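Local atomic coordinates of endo-beta-mannanase (Opitutaceae bacterium TAV5, PDB entry 7BOB), a protein that probably releases mannose units from the ends of beta-1,4-linked mannan chains, as an exo-beta-1,4-mannosidase of glycoside hydrolase family 5. Residues F43-L48 / W317-I322; N23-P26 / E32-Q35; L52-V57 / E352-F357; R94-L99 / L278-G283. All coordinates share one frame; numbering follows the deposited sequence.

Contact 1: residues F43-L48 / W317-I322; sequences FSDLDL and WCFKDI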
# COMPACT_ATOMS: atom_id res chain seq x y z
N PHE A 43 2.68 -8.23 -47.80
CA PHE A 43 1.65 -8.58 -48.78
C PHE A 43 1.50 -10.10 -48.87
O PHE A 43 0.38 -10.61 -49.05
CB PHE A 43 2.01 -7.97 -50.15
CG PHE A 43 1.88 -6.46 -50.21
CD1 PHE A 43 1.61 -5.70 -49.06
CD2 PHE A 43 2.03 -5.78 -51.43
CE1 PHE A 43 1.51 -4.30 -49.11
CE2 PHE A 43 1.94 -4.37 -51.50
CZ PHE A 43 1.67 -3.63 -50.34
N SER A 44 2.60 -10.83 -48.71
CA SER A 44 2.48 -12.28 -48.65
C SER A 44 1.68 -12.71 -47.42
O SER A 44 0.93 -13.69 -47.48
CB SER A 44 3.87 -12.92 -48.66
OG SER A 44 3.79 -14.28 -48.28
N ASP A 45 1.80 -11.96 -46.31
CA ASP A 45 1.00 -12.28 -45.12
C ASP A 45 -0.47 -11.94 -45.35
O ASP A 45 -1.37 -12.66 -44.88
CB ASP A 45 1.54 -11.54 -43.89
CG ASP A 45 2.80 -12.17 -43.32
OD1 ASP A 45 3.05 -13.38 -43.55
OD2 ASP A 45 3.56 -11.45 -42.65
N LEU A 46 -0.75 -10.82 -46.02
CA LEU A 46 -2.14 -10.50 -46.31
C LEU A 46 -2.76 -11.56 -47.22
O LEU A 46 -3.91 -11.97 -47.00
CB LEU A 46 -2.25 -9.11 -46.94
CG LEU A 46 -1.78 -7.92 -46.11
CD1 LEU A 46 -1.89 -6.69 -46.97
CD2 LEU A 46 -2.64 -7.76 -44.90
N ASP A 47 -2.00 -12.04 -48.21
CA ASP A 47 -2.47 -13.16 -49.03
C ASP A 47 -2.80 -14.37 -48.16
O ASP A 47 -3.84 -15.01 -48.33
CB ASP A 47 -1.42 -13.56 -50.07
CG ASP A 47 -1.36 -12.61 -51.25
OD1 ASP A 47 -2.33 -11.85 -51.48
OD2 ASP A 47 -0.33 -12.62 -51.96
N LEU A 48 -1.92 -14.69 -47.21
CA LEU A 48 -2.17 -15.84 -46.36
C LEU A 48 -3.45 -15.64 -45.55
O LEU A 48 -4.25 -16.58 -45.40
CB LEU A 48 -0.98 -16.10 -45.45
CG LEU A 48 -1.15 -17.39 -44.65
CD1 LEU A 48 -1.53 -18.59 -45.55
CD2 LEU A 48 0.12 -17.67 -43.84
N TRP A 317 -4.83 -12.94 -31.60
CA TRP A 317 -3.53 -12.34 -31.29
C TRP A 317 -2.47 -13.44 -31.25
O TRP A 317 -2.55 -14.33 -30.40
CB TRP A 317 -3.51 -11.58 -29.95
CG TRP A 317 -2.22 -10.82 -29.89
CD1 TRP A 317 -0.97 -11.33 -29.65
CD2 TRP A 317 -2.04 -9.43 -30.20
NE1 TRP A 317 -0.02 -10.33 -29.79
CE2 TRP A 317 -0.65 -9.16 -30.12
CE3 TRP A 317 -2.92 -8.39 -30.51
CZ2 TRP A 317 -0.12 -7.89 -30.36
CZ3 TRP A 317 -2.38 -7.12 -30.76
CH2 TRP A 317 -1.00 -6.89 -30.69
N CYS A 318 -1.46 -13.37 -32.11
CA CYS A 318 -1.38 -12.46 -33.25
C CYS A 318 -1.04 -13.35 -34.48
O CYS A 318 -0.91 -14.58 -34.35
CB CYS A 318 -0.33 -11.36 -33.01
SG CYS A 318 1.33 -12.06 -32.82
N PHE A 319 -0.90 -12.75 -35.67
CA PHE A 319 -0.93 -13.57 -36.87
C PHE A 319 0.29 -14.48 -36.97
O PHE A 319 0.16 -15.68 -37.22
CB PHE A 319 -1.04 -12.70 -38.12
CG PHE A 319 -1.26 -13.50 -39.39
CD1 PHE A 319 -2.29 -14.44 -39.48
CD2 PHE A 319 -0.42 -13.34 -40.48
CE1 PHE A 319 -2.49 -15.19 -40.65
CE2 PHE A 319 -0.60 -14.07 -41.66
CZ PHE A 319 -1.64 -15.01 -41.74
N LYS A 320 1.49 -13.92 -36.78
CA LYS A 320 2.75 -14.62 -36.99
C LYS A 320 3.52 -14.74 -35.69
O LYS A 320 3.37 -13.91 -34.79
CB LYS A 320 3.65 -13.87 -37.99
CG LYS A 320 3.15 -13.87 -39.45
CD LYS A 320 3.21 -15.26 -40.05
CE LYS A 320 4.56 -15.53 -40.71
NZ LYS A 320 4.61 -15.01 -42.10
N ASP A 321 4.36 -15.77 -35.60
CA ASP A 321 5.45 -15.72 -34.64
C ASP A 321 6.38 -14.55 -35.01
O ASP A 321 6.52 -14.19 -36.19
CB ASP A 321 6.24 -17.04 -34.62
CG ASP A 321 5.42 -18.22 -34.07
OD1 ASP A 321 4.47 -18.02 -33.27
OD2 ASP A 321 5.72 -19.37 -34.46
N ILE A 322 6.98 -13.94 -34.00
CA ILE A 322 7.80 -12.74 -34.21
C ILE A 322 9.17 -12.98 -33.60
O ILE A 322 9.35 -12.76 -32.40
CB ILE A 322 7.12 -11.51 -33.60
CG1 ILE A 322 5.74 -11.30 -34.24
CG2 ILE A 322 8.02 -10.25 -33.69
CD1 ILE A 322 4.89 -10.29 -33.51
O HOH W 1 5.65 -12.15 -41.29
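The first helix of the (β/α)8 barrel, 39-51, meets the loop that follows the eighth barrel strand: D45 and L48 face F319 and K320. The polar tie is a salt bridge in which K320 NZ donates to D45 OD1 over 2.7 Å. The ammonium comes to the syn side of this oxygen, 19° out of the carboxylate plane. K320 reaches it by curling, with bends at chi2, chi3 and chi4, so its aliphatic part also lies close to the carboxylate. A water closes the bridge into a ring, donating to D45 OD2 at 2.6 Å and accepting from K320 NZ at 3.1 Å. D45 OD2 is also hydrogen-bonded to the hydroxyl of Y24, and these several bonds should fix the rotation of the buried carboxylate. Beside the charges, F319 CG stands anti to its backbone N (chi1 -173°) and sends the ring to the helix. Its CZ lies 3.8 Å from L48 CG, with L48 CB at the ring edge, in plane. F319 CE2 approaches D45 O at 3.6 Å. The loop leaves the eighth strand through the non-proline cis peptide W317-C318, familiar in family 5 barrels, and the contact fastens it to the first barrel helix.

Contact 2: residues N23-P26 / E32-Q35; sequences NYWP and EMWQ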
# COMPACT_ATOMS: atom_id res chain seq x y z
N ASN A 23 -4.89 -9.76 -35.42
CA ASN A 23 -4.01 -8.63 -35.20
C ASN A 23 -2.66 -8.92 -35.85
O ASN A 23 -2.19 -10.06 -35.83
CB ASN A 23 -3.84 -8.37 -33.69
CG ASN A 23 -5.16 -8.04 -33.01
OD1 ASN A 23 -5.52 -6.87 -32.86
ND2 ASN A 23 -5.90 -9.08 -32.60
N TYR A 24 -2.01 -7.88 -36.40
CA TYR A 24 -0.87 -8.11 -37.30
C TYR A 24 0.35 -7.27 -36.98
O TYR A 24 0.26 -6.04 -36.90
CB TYR A 24 -1.23 -7.85 -38.76
CG TYR A 24 -0.06 -8.12 -39.67
CD1 TYR A 24 0.38 -9.41 -39.90
CD2 TYR A 24 0.61 -7.08 -40.29
CE1 TYR A 24 1.45 -9.67 -40.73
CE2 TYR A 24 1.68 -7.31 -41.12
CZ TYR A 24 2.10 -8.61 -41.34
OH TYR A 24 3.17 -8.81 -42.18
N TRP A 25 1.50 -7.94 -36.90
CA TRP A 25 2.85 -7.39 -37.09
C TRP A 25 3.61 -8.40 -37.94
O TRP A 25 3.43 -9.61 -37.76
CB TRP A 25 3.63 -7.16 -35.79
CG TRP A 25 3.14 -6.07 -34.90
CD1 TRP A 25 2.56 -6.23 -33.67
CD2 TRP A 25 3.24 -4.66 -35.11
NE1 TRP A 25 2.27 -5.01 -33.12
CE2 TRP A 25 2.67 -4.03 -33.98
CE3 TRP A 25 3.74 -3.88 -36.15
CZ2 TRP A 25 2.59 -2.64 -33.86
CZ3 TRP A 25 3.66 -2.48 -36.03
CH2 TRP A 25 3.10 -1.89 -34.89
N PRO A 26 4.48 -7.96 -38.85
CA PRO A 26 5.31 -8.92 -39.58
C PRO A 26 6.20 -9.71 -38.64
O PRO A 26 6.62 -9.22 -37.59
CB PRO A 26 6.16 -8.03 -40.51
CG PRO A 26 5.51 -6.69 -40.46
CD PRO A 26 4.87 -6.57 -39.13
N GLU A 32 8.43 -2.76 -35.22
CA GLU A 32 9.18 -1.83 -36.05
C GLU A 32 8.70 -1.81 -37.50
O GLU A 32 9.42 -1.32 -38.37
CB GLU A 32 10.69 -2.15 -35.99
CG GLU A 32 11.34 -2.00 -34.57
CD GLU A 32 11.10 -0.62 -33.96
OE1 GLU A 32 11.30 0.37 -34.69
OE2 GLU A 32 10.71 -0.51 -32.75
N MET A 33 7.49 -2.32 -37.77
CA MET A 33 7.01 -2.53 -39.14
C MET A 33 7.11 -1.27 -40.00
O MET A 33 7.53 -1.34 -41.16
CB MET A 33 5.56 -3.01 -39.13
CG MET A 33 4.96 -3.13 -40.51
SD MET A 33 3.20 -3.56 -40.47
CE MET A 33 2.51 -2.06 -39.77
N TRP A 34 6.69 -0.12 -39.47
CA TRP A 34 6.67 1.10 -40.26
C TRP A 34 8.07 1.53 -40.66
O TRP A 34 8.26 2.12 -41.74
CB TRP A 34 5.96 2.21 -39.50
CG TRP A 34 4.52 1.86 -39.23
CD1 TRP A 34 3.97 1.54 -38.02
CD2 TRP A 34 3.46 1.78 -40.20
NE1 TRP A 34 2.62 1.28 -38.17
CE2 TRP A 34 2.29 1.41 -39.50
CE3 TRP A 34 3.39 1.98 -41.59
CZ2 TRP A 34 1.05 1.24 -40.14
CZ3 TRP A 34 2.16 1.81 -42.22
CH2 TRP A 34 1.01 1.44 -41.50
N GLN A 35 9.08 1.25 -39.82
CA GLN A 35 10.46 1.62 -40.14
C GLN A 35 11.11 0.60 -41.07
O GLN A 35 11.80 0.97 -42.02
CB GLN A 35 11.29 1.74 -38.86
CG GLN A 35 10.78 2.76 -37.85
CD GLN A 35 10.95 4.20 -38.34
OE1 GLN A 35 11.77 4.48 -39.22
NE2 GLN A 35 10.20 5.12 -37.74
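M33 crosses Y24, W25 and P26 at about right angles, its chain running alongside the proline and the edge of the tryptophan. With chi1 175° and chi2 -175° the chain is extended as far as SD, and the bend at chi3 then turns the methyl group aside. M33 CB meets the edge of the W25 indole, near its plane, 3.6 Å from W25 CE3 and equally close to P26 CD, while M33 CG rests 3.6 Å from P26 CG. M33 SD lies 3.7 Å from P26 CD and approaches two rings obliquely as Met-aromatic contacts: it is 5.3 Å from the centroid of Y24, 71° off the ring normal, and 5.5 Å from that of the six-membered ring of W25. M33 CE reaches W25 CZ3 at 3.9 Å and sits over the rim of one face of W34. An alanine here would keep the CB contact with W25 but is likely to open a gap between P26, Y24 and W34 where the thioether had been. W34 directs NE1 to the backbone oxygen of F60 and packs on helix 75-89. Y24 and P26 lie against I42 of helix 39-51, the W25 ring meets F60 of strand 56-62, and short helix 33-36 packs against the loop that leaves strand 20-23.

Contact 3: residues L52-V57 / E352-F357; sequences LGFNTV and EYFVEF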
# COMPACT_ATOMS: atom_id res chain seq x y z
N LEU A 52 -7.09 -17.93 -45.73
CA LEU A 52 -7.71 -18.63 -44.61
C LEU A 52 -9.16 -18.22 -44.39
O LEU A 52 -9.78 -18.71 -43.45
CB LEU A 52 -6.92 -18.40 -43.32
CG LEU A 52 -5.51 -18.99 -43.33
CD1 LEU A 52 -4.72 -18.42 -42.17
CD2 LEU A 52 -5.56 -20.51 -43.30
N GLY A 53 -9.72 -17.34 -45.22
CA GLY A 53 -11.10 -16.93 -45.05
C GLY A 53 -11.29 -15.68 -44.22
O GLY A 53 -12.45 -15.31 -43.97
N PHE A 54 -10.21 -15.01 -43.82
CA PHE A 54 -10.33 -13.83 -42.98
C PHE A 54 -10.83 -12.65 -43.80
O PHE A 54 -10.53 -12.52 -44.98
CB PHE A 54 -8.99 -13.48 -42.34
CG PHE A 54 -8.50 -14.52 -41.36
CD1 PHE A 54 -9.38 -15.44 -40.80
CD2 PHE A 54 -7.15 -14.57 -40.98
CE1 PHE A 54 -8.93 -16.40 -39.88
CE2 PHE A 54 -6.69 -15.52 -40.08
CZ PHE A 54 -7.58 -16.44 -39.52
N ASN A 55 -11.62 -11.79 -43.17
CA ASN A 55 -12.15 -10.62 -43.85
C ASN A 55 -11.76 -9.31 -43.18
O ASN A 55 -12.22 -8.25 -43.61
CB ASN A 55 -13.69 -10.73 -43.95
CG ASN A 55 -14.36 -10.76 -42.58
OD1 ASN A 55 -13.79 -10.30 -41.58
ND2 ASN A 55 -15.57 -11.31 -42.52
N THR A 56 -10.93 -9.36 -42.12
CA THR A 56 -10.48 -8.15 -41.44
C THR A 56 -9.04 -8.33 -40.95
O THR A 56 -8.56 -9.45 -40.73
CB THR A 56 -11.37 -7.81 -40.24
OG1 THR A 56 -11.51 -8.97 -39.42
CG2 THR A 56 -12.76 -7.36 -40.67
N VAL A 57 -8.34 -7.21 -40.78
CA VAL A 57 -7.00 -7.24 -40.21
C VAL A 57 -6.87 -6.00 -39.35
O VAL A 57 -7.14 -4.88 -39.82
CB VAL A 57 -5.89 -7.32 -41.28
CG1 VAL A 57 -5.96 -6.15 -42.30
CG2 VAL A 57 -4.49 -7.41 -40.61
N GLU A 352 -6.04 -24.80 -35.55
CA GLU A 352 -6.84 -24.86 -36.78
C GLU A 352 -8.31 -24.55 -36.53
O GLU A 352 -9.00 -24.07 -37.43
CB GLU A 352 -6.73 -26.24 -37.46
CG GLU A 352 -5.35 -26.91 -37.37
CD GLU A 352 -5.07 -27.51 -35.97
OE1 GLU A 352 -6.05 -27.84 -35.25
OE2 GLU A 352 -3.89 -27.63 -35.58
N TYR A 353 -8.79 -24.79 -35.31
CA TYR A 353 -10.22 -24.60 -35.07
C TYR A 353 -10.65 -23.15 -35.28
O TYR A 353 -11.78 -22.91 -35.70
CB TYR A 353 -10.61 -25.03 -33.66
CG TYR A 353 -12.08 -24.78 -33.43
CD1 TYR A 353 -13.04 -25.51 -34.14
CD2 TYR A 353 -12.50 -23.79 -32.56
CE1 TYR A 353 -14.39 -25.28 -33.96
CE2 TYR A 353 -13.86 -23.55 -32.36
CZ TYR A 353 -14.80 -24.31 -33.07
OH TYR A 353 -16.15 -24.09 -32.89
N PHE A 354 -9.79 -22.18 -34.94
CA PHE A 354 -10.16 -20.79 -35.23
C PHE A 354 -10.49 -20.62 -36.72
O PHE A 354 -11.44 -19.91 -37.07
CB PHE A 354 -9.06 -19.82 -34.83
CG PHE A 354 -9.40 -18.38 -35.13
CD1 PHE A 354 -10.65 -17.87 -34.80
CD2 PHE A 354 -8.50 -17.55 -35.79
CE1 PHE A 354 -10.99 -16.57 -35.08
CE2 PHE A 354 -8.83 -16.23 -36.08
CZ PHE A 354 -10.07 -15.73 -35.73
N VAL A 355 -9.72 -21.26 -37.60
CA VAL A 355 -10.00 -21.15 -39.03
C VAL A 355 -11.37 -21.74 -39.34
O VAL A 355 -12.17 -21.13 -40.05
CB VAL A 355 -8.89 -21.82 -39.86
CG1 VAL A 355 -9.24 -21.77 -41.36
CG2 VAL A 355 -7.55 -21.14 -39.60
N GLU A 356 -11.66 -22.91 -38.77
CA GLU A 356 -12.94 -23.57 -39.02
C GLU A 356 -14.08 -22.73 -38.44
O GLU A 356 -15.11 -22.53 -39.10
CB GLU A 356 -12.92 -24.99 -38.44
CG GLU A 356 -14.25 -25.77 -38.53
CD GLU A 356 -14.33 -26.93 -37.54
OE1 GLU A 356 -13.27 -27.48 -37.16
OE2 GLU A 356 -15.47 -27.28 -37.10
N PHE A 357 -13.87 -22.19 -37.24
CA PHE A 357 -14.91 -21.39 -36.60
C PHE A 357 -15.15 -20.09 -37.37
O PHE A 357 -16.30 -19.65 -37.50
CB PHE A 357 -14.51 -21.09 -35.14
CG PHE A 357 -15.43 -20.12 -34.44
CD1 PHE A 357 -16.51 -20.58 -33.70
CD2 PHE A 357 -15.20 -18.74 -34.50
CE1 PHE A 357 -17.36 -19.68 -33.04
CE2 PHE A 357 -16.03 -17.83 -33.85
CZ PHE A 357 -17.12 -18.31 -33.12
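F54 and F354 meet where the turn before the second strand of the (β/α)8 barrel faces helix 352-364, the helix that follows the eighth strand. Their rings come together obliquely, with planes at 39° and centroids 5.5 Å apart. The touching corner is narrow: F354 CE2 fits between F54 CZ at 3.7 Å and F54 CE1 at 3.8 Å. In F354 a chi1 of 179° swings the ring off the helix toward the barrel. One residue on, V355 lies along the start of the turn. Its CG1 touches the backbone oxygen of L52 at 3.7 Å, and its CG2 makes a looser apolar contact with L52 CD2 at 4.2 Å.

A second shell of contacts borders both rings. F354 stands edge-to-face with F282 and packs on Y314 and W316 of strand 311-316, which ties the helix to the outer surface of the barrel. F54 is bordered by M49 of helix 39-51 and by L340. The turn itself ends that helix in a Schellman motif at G53. Its positive phi of 93° would press a side chain against the carbonyl oxygen of L52, so glycine suits the position. Just beyond F54, N55 pairs through its backbone with V20 and R94, and its amide is hydrogen-bonded to the backbone of V20 and I18, which holds the chain as it enters strand 56-62. The tight turn also folds L52 back over F54: L52 CB sits 4.2 Å above the plane of the phenyl ring, over its centre.

Contact 4: residues R94-L99 / L278-G283; sequences RPQPSL and LLQEFG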
# COMPACT_ATOMS: atom_id res chain seq x y z
N ARG A 94 -10.75 -6.03 -44.67
CA ARG A 94 -11.13 -4.72 -44.14
C ARG A 94 -10.15 -4.33 -43.04
O ARG A 94 -10.08 -4.99 -41.99
CB ARG A 94 -12.57 -4.72 -43.61
CG ARG A 94 -13.60 -5.30 -44.59
CD ARG A 94 -15.06 -5.11 -44.14
NE ARG A 94 -15.48 -3.71 -44.25
CZ ARG A 94 -16.47 -3.28 -45.02
NH1 ARG A 94 -17.18 -4.13 -45.77
NH2 ARG A 94 -16.76 -1.97 -45.05
N PRO A 95 -9.36 -3.27 -43.24
CA PRO A 95 -8.40 -2.88 -42.20
C PRO A 95 -9.10 -2.29 -40.99
O PRO A 95 -10.08 -1.56 -41.10
CB PRO A 95 -7.54 -1.82 -42.91
CG PRO A 95 -8.40 -1.31 -44.03
CD PRO A 95 -9.26 -2.45 -44.46
N GLN A 96 -8.59 -2.62 -39.81
CA GLN A 96 -9.06 -1.98 -38.58
C GLN A 96 -7.85 -1.26 -38.01
O GLN A 96 -7.07 -1.86 -37.26
CB GLN A 96 -9.67 -2.98 -37.59
CG GLN A 96 -10.28 -2.29 -36.39
CD GLN A 96 -10.94 -3.26 -35.41
OE1 GLN A 96 -10.36 -3.63 -34.40
NE2 GLN A 96 -12.16 -3.70 -35.74
N PRO A 97 -7.64 -0.00 -38.38
CA PRO A 97 -6.41 0.69 -37.97
C PRO A 97 -6.57 1.24 -36.57
O PRO A 97 -7.62 1.77 -36.20
CB PRO A 97 -6.28 1.82 -39.01
CG PRO A 97 -7.70 2.15 -39.35
CD PRO A 97 -8.49 0.84 -39.23
N SER A 98 -5.51 1.11 -35.78
CA SER A 98 -5.51 1.53 -34.38
C SER A 98 -4.56 2.71 -34.24
O SER A 98 -3.38 2.58 -34.58
CB SER A 98 -5.11 0.37 -33.46
OG SER A 98 -5.22 0.71 -32.09
N LEU A 99 -5.07 3.84 -33.74
CA LEU A 99 -4.37 5.13 -33.81
C LEU A 99 -3.40 5.33 -32.65
O LEU A 99 -2.20 5.53 -32.86
CB LEU A 99 -5.39 6.28 -33.84
CG LEU A 99 -6.43 6.20 -34.97
CD1 LEU A 99 -7.15 7.52 -35.19
CD2 LEU A 99 -5.81 5.71 -36.28
N LEU A 278 -16.98 -6.33 -29.76
CA LEU A 278 -16.08 -7.06 -30.63
C LEU A 278 -15.03 -7.78 -29.79
O LEU A 278 -14.36 -7.15 -28.96
CB LEU A 278 -15.38 -6.10 -31.61
CG LEU A 278 -14.27 -6.68 -32.48
CD1 LEU A 278 -14.90 -7.75 -33.36
CD2 LEU A 278 -13.58 -5.63 -33.38
N LEU A 279 -14.87 -9.08 -30.01
CA LEU A 279 -13.75 -9.80 -29.40
C LEU A 279 -12.51 -9.43 -30.19
O LEU A 279 -12.06 -10.16 -31.08
CB LEU A 279 -13.98 -11.31 -29.39
CG LEU A 279 -12.94 -12.11 -28.60
CD1 LEU A 279 -12.95 -11.69 -27.14
CD2 LEU A 279 -13.14 -13.64 -28.72
N GLN A 280 -11.95 -8.26 -29.85
CA GLN A 280 -10.92 -7.63 -30.67
C GLN A 280 -9.56 -8.30 -30.55
O GLN A 280 -8.70 -8.12 -31.43
CB GLN A 280 -10.80 -6.17 -30.30
CG GLN A 280 -9.96 -5.33 -31.25
CD GLN A 280 -9.85 -3.93 -30.74
OE1 GLN A 280 -9.59 -3.71 -29.56
NE2 GLN A 280 -10.09 -2.96 -31.62
N GLU A 281 -9.36 -9.08 -29.49
CA GLU A 281 -8.12 -9.81 -29.24
C GLU A 281 -8.49 -11.04 -28.44
O GLU A 281 -9.10 -10.91 -27.37
CB GLU A 281 -7.11 -9.00 -28.42
CG GLU A 281 -6.32 -7.93 -29.12
CD GLU A 281 -5.31 -7.28 -28.15
OE1 GLU A 281 -4.92 -7.94 -27.14
OE2 GLU A 281 -4.94 -6.11 -28.36
N PHE A 282 -8.08 -12.21 -28.91
CA PHE A 282 -8.11 -13.39 -28.08
C PHE A 282 -6.95 -14.27 -28.50
O PHE A 282 -6.52 -14.22 -29.66
CB PHE A 282 -9.46 -14.12 -28.21
CG PHE A 282 -9.59 -14.87 -29.48
CD1 PHE A 282 -9.92 -14.20 -30.65
CD2 PHE A 282 -9.32 -16.23 -29.52
CE1 PHE A 282 -10.02 -14.91 -31.85
CE2 PHE A 282 -9.41 -16.93 -30.71
CZ PHE A 282 -9.77 -16.27 -31.88
N GLY A 283 -6.43 -15.05 -27.57
CA GLY A 283 -5.29 -15.88 -27.89
C GLY A 283 -5.11 -16.95 -26.84
O GLY A 283 -5.71 -16.89 -25.77
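Q280 NE2 is held by two acceptors, Q96 OE1 across the barrel interior and the carboxylate of D152. Its bond to Q96 OE1 is 2.9 Å long and nearly straight at the hydrogen, 169°. The two ends of this bond differ: the acceptor lies in the amide plane of Q280, whereas the donor stands above the carbonyl plane of Q96, 39° out of it. The two amide planes are turned 60° apart. Both glutamines are extended, and Q96 spans much of the distance between strands 94-101 and 277-282. L278 approaches from the opposite direction, its CD2 methyl 3.4 Å from Q96 NE2. That nitrogen is hydrogen-bonded to the backbone oxygen of C149, while Q280 OE1 is hydrogen-bonded to NE2 of H240, so these neighbours probably set which way round each amide lies. A leucine in place of Q96 would probably leave Q280 NE2 without one of its acceptors and the carbonyl of C149 without its amide donor. The chemistry is that of a buried, directional polar network: neutral amides relay hydrogen bonds between non-neighbouring strands, and D152 brings a carboxylate into it.

In the fold
All four contacts belong to the (β/α)8 barrel, at different depths. Contact 4 is fully buried inside it and joins two strands through polar side chains. Contact 2, also buried, is almost wholly apolar and packs a short helix on the loop after strand 20-23. Contacts 1 and 3 are partly buried and lie further out. Both bring the region of helix 39-51 against chain that follows strand 311-316, the first by a charge pair beside a ring, the second mainly by hydrophobic groups. F319 of contact 1 packs on L52 and F54 of contact 3. Contacts 3 and 4 share the sheet, where V57 O accepts from Q96 N at 2.7 Å, and N23 of contact 2 reaches the backbone of Q280.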